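Local atomic coordinates of S-adenosylmethionine-dependent methyltransferase (Clostridium acetobutylicum, PDB entry 1Y8C), a protein that probably transfers a methyl group from S-adenosylmethionine to an acceptor substrate. Residues A[118-121]-A[122-125]. Sequence-based numbering, arbitrary orientation.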
ATOM      1  N   SER A 118      -5.724   3.412  16.278  1.00 65.12           N
ATOM      2  CA  SER A 118      -5.982   1.984  16.440  1.00 65.25           C
ATOM      3  C   SER A 118      -7.429   1.586  16.147  1.00 65.03           C
ATOM      4  O   SER A 118      -7.686   0.509  15.613  1.00 63.53           O
ATOM      5  CB  SER A 118      -5.630   1.542  17.855  1.00 65.45           C
ATOM      6  OG  SER A 118      -6.393   2.270  18.800  1.00 67.13           O
ATOM      7  N   ASP A 119      -8.377   2.446  16.504  1.00 65.34           N
ATOM      8  CA  ASP A 119      -9.776   2.132  16.265  1.00 65.47           C
ATOM      9  C   ASP A 119     -10.127   2.094  14.797  1.00 64.70           C
ATOM     10  O   ASP A 119     -10.834   1.190  14.347  1.00 63.90           O
ATOM     11  CB  ASP A 119     -10.673   3.112  17.002  1.00 67.43           C
ATOM     12  CG  ASP A 119     -10.854   2.723  18.446  1.00 72.36           C
ATOM     13  OD1 ASP A 119     -11.136   1.523  18.680  1.00 73.35           O
ATOM     14  OD2 ASP A 119     -10.716   3.586  19.346  1.00 74.46           O
ATOM     15  N   ASP A 120      -9.635   3.072  14.049  1.00 64.08           N
ATOM     16  CA  ASP A 120      -9.895   3.115  12.624  1.00 64.14           C
ATOM     17  C   ASP A 120      -9.223   1.933  11.933  1.00 63.05           C
ATOM     18  O   ASP A 120      -9.654   1.507  10.864  1.00 63.27           O
ATOM     19  CB  ASP A 120      -9.377   4.415  12.019  1.00 65.31           C
ATOM     20  CG  ASP A 120     -10.270   5.588  12.316  1.00 68.89           C
ATOM     21  OD1 ASP A 120     -11.504   5.422  12.234  1.00 72.01           O
ATOM     22  OD2 ASP A 120      -9.746   6.685  12.620  1.00 72.10           O
ATOM     23  N   LEU A 121      -8.160   1.415  12.540  1.00 61.30           N
ATOM     24  CA  LEU A 121      -7.446   0.284  11.969  1.00 60.41           C
ATOM     25  C   LEU A 121      -8.278  -0.974  12.174  1.00 60.47           C
ATOM     26  O   LEU A 121      -8.285  -1.875  11.329  1.00 61.03           O
ATOM     27  CB  LEU A 121      -6.073   0.127  12.629  1.00 59.70           C
ATOM     28  CG  LEU A 121      -5.131  -0.917  12.021  1.00 58.01           C
ATOM     29  CD1 LEU A 121      -4.784  -0.556  10.583  1.00 58.22           C
ATOM     30  CD2 LEU A 121      -3.894  -0.989  12.863  1.00 59.27           C
ATOM     31  N   LYS A 122      -8.979  -1.033  13.303  1.00 59.90           N
ATOM     32  CA  LYS A 122      -9.843  -2.166  13.607  1.00 59.65           C
ATOM     33  C   LYS A 122     -11.009  -2.165  12.625  1.00 58.66           C
ATOM     34  O   LYS A 122     -11.347  -3.199  12.055  1.00 57.92           O
ATOM     35  CB  LYS A 122     -10.361  -2.077  15.046  1.00 60.59           C
ATOM     36  CG  LYS A 122      -9.372  -2.598  16.084  1.00 64.49           C
ATOM     37  CD  LYS A 122      -9.849  -2.382  17.518  1.00 67.06           C
ATOM     38  CE  LYS A 122      -8.793  -2.864  18.514  1.00 71.07           C
ATOM     39  NZ  LYS A 122      -9.053  -2.457  19.932  1.00 70.93           N
ATOM     40  N   LYS A 123     -11.613  -0.994  12.429  1.00 57.57           N
ATOM     41  CA  LYS A 123     -12.728  -0.858  11.506  1.00 58.43           C
ATOM     42  C   LYS A 123     -12.276  -1.318  10.127  1.00 59.19           C
ATOM     43  O   LYS A 123     -12.995  -2.025   9.413  1.00 60.98           O
ATOM     44  CB  LYS A 123     -13.203   0.599  11.472  1.00 58.91           C
ATOM     45  CG  LYS A 123     -13.842   1.038  12.783  1.00 61.46           C
ATOM     46  CD  LYS A 123     -14.273   2.507  12.798  1.00 66.02           C
ATOM     47  CE  LYS A 123     -15.444   2.809  11.851  1.00 68.82           C
ATOM     48  NZ  LYS A 123     -15.079   2.868  10.405  1.00 68.92           N
ATOM     49  N   TYR A 124     -11.063  -0.920   9.777  1.00 56.91           N
ATOM     50  CA  TYR A 124     -10.435  -1.279   8.518  1.00 56.98           C
ATOM     51  C   TYR A 124     -10.384  -2.809   8.341  1.00 54.91           C
ATOM     52  O   TYR A 124     -10.932  -3.338   7.387  1.00 54.54           O
ATOM     53  CB  TYR A 124      -9.032  -0.671   8.500  1.00 56.70           C
ATOM     54  CG  TYR A 124      -8.100  -1.182   7.437  1.00 57.52           C
ATOM     55  CD1 TYR A 124      -8.303  -0.882   6.096  1.00 58.05           C
ATOM     56  CD2 TYR A 124      -6.965  -1.913   7.789  1.00 57.48           C
ATOM     57  CE1 TYR A 124      -7.385  -1.290   5.127  1.00 58.80           C
ATOM     58  CE2 TYR A 124      -6.048  -2.324   6.841  1.00 57.41           C
ATOM     59  CZ  TYR A 124      -6.257  -2.008   5.512  1.00 59.18           C
ATOM     60  OH  TYR A 124      -5.317  -2.388   4.583  1.00 61.21           O
ATOM     61  N   PHE A 125      -9.738  -3.516   9.262  1.00 54.35           N
ATOM     62  CA  PHE A 125      -9.647  -4.966   9.164  1.00 53.93           C
ATOM     63  C   PHE A 125     -11.027  -5.577   9.109  1.00 54.51           C
ATOM     64  O   PHE A 125     -11.264  -6.532   8.366  1.00 53.91           O
ATOM     65  CB  PHE A 125      -8.872  -5.555  10.350  1.00 55.06           C
ATOM     66  CG  PHE A 125      -7.380  -5.326  10.279  1.00 56.47           C
ATOM     67  CD1 PHE A 125      -6.631  -5.190  11.443  1.00 55.41           C
ATOM     68  CD2 PHE A 125      -6.730  -5.227   9.049  1.00 55.01           C
ATOM     69  CE1 PHE A 125      -5.269  -4.949  11.381  1.00 57.20           C
ATOM     70  CE2 PHE A 125      -5.370  -4.987   8.984  1.00 55.41           C
ATOM     71  CZ  PHE A 125      -4.634  -4.850  10.149  1.00 55.36           C
TER
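First torsions near 180° (chi1 -173° in Leu121, 166° in Tyr124) turn CG away from the backbone N in both residues and send their side chains off the same side of the helix, while Phe125, whose CG is anti to its own carbonyl carbon, swings its ring back along Leu121. The leucine is thus met by both aromatic residues of the next turn. Its CD1 lies 3.8 Å from CD2 of Tyr124, the two side chains slanting across each other, and its CG lies 4.1 Å from CE1 of Phe125, these two extending in a common direction. The Leu121 carbonyl O sits at the edge of the Tyr124 ring, in its plane, and also accepts a nearly straight bond from Phe125 N (3.0 Å, 169° at the hydrogen).

Residues 118-125 form the first two turns of helix 118-129, part of a Rossmann-like methyltransferase domain, in the connection between the parallel strands 104-107 and 136-143. Successive i to i+4 bonds build it: Lys122 N to Ser118 O, Lys123 N to Asp119 O at 3.0 Å, and Tyr124 N to Asp120 O. Outside the helix, Tyr211 of helix 205-214 packs against Leu121, Lys122 and Phe125, and the Tyr124 hydroxyl makes a weak hydrogen bond to Thr112 OG1.

On the more exposed side, Asp120 and Lys123 run alongside each other, with the carboxylate OD1 4.1 Å from CD of the lysine. The lysine chain bends at its third and fourth torsions, and its NZ hydrogen-bonds Asn95 OD1 while remaining 4.8 Å from Asp120 OD1. Lys122 instead runs extended beyond CG, and its NZ stops 4.7 Å from Asp119 OD1, where any attraction would be electrostatic at a distance.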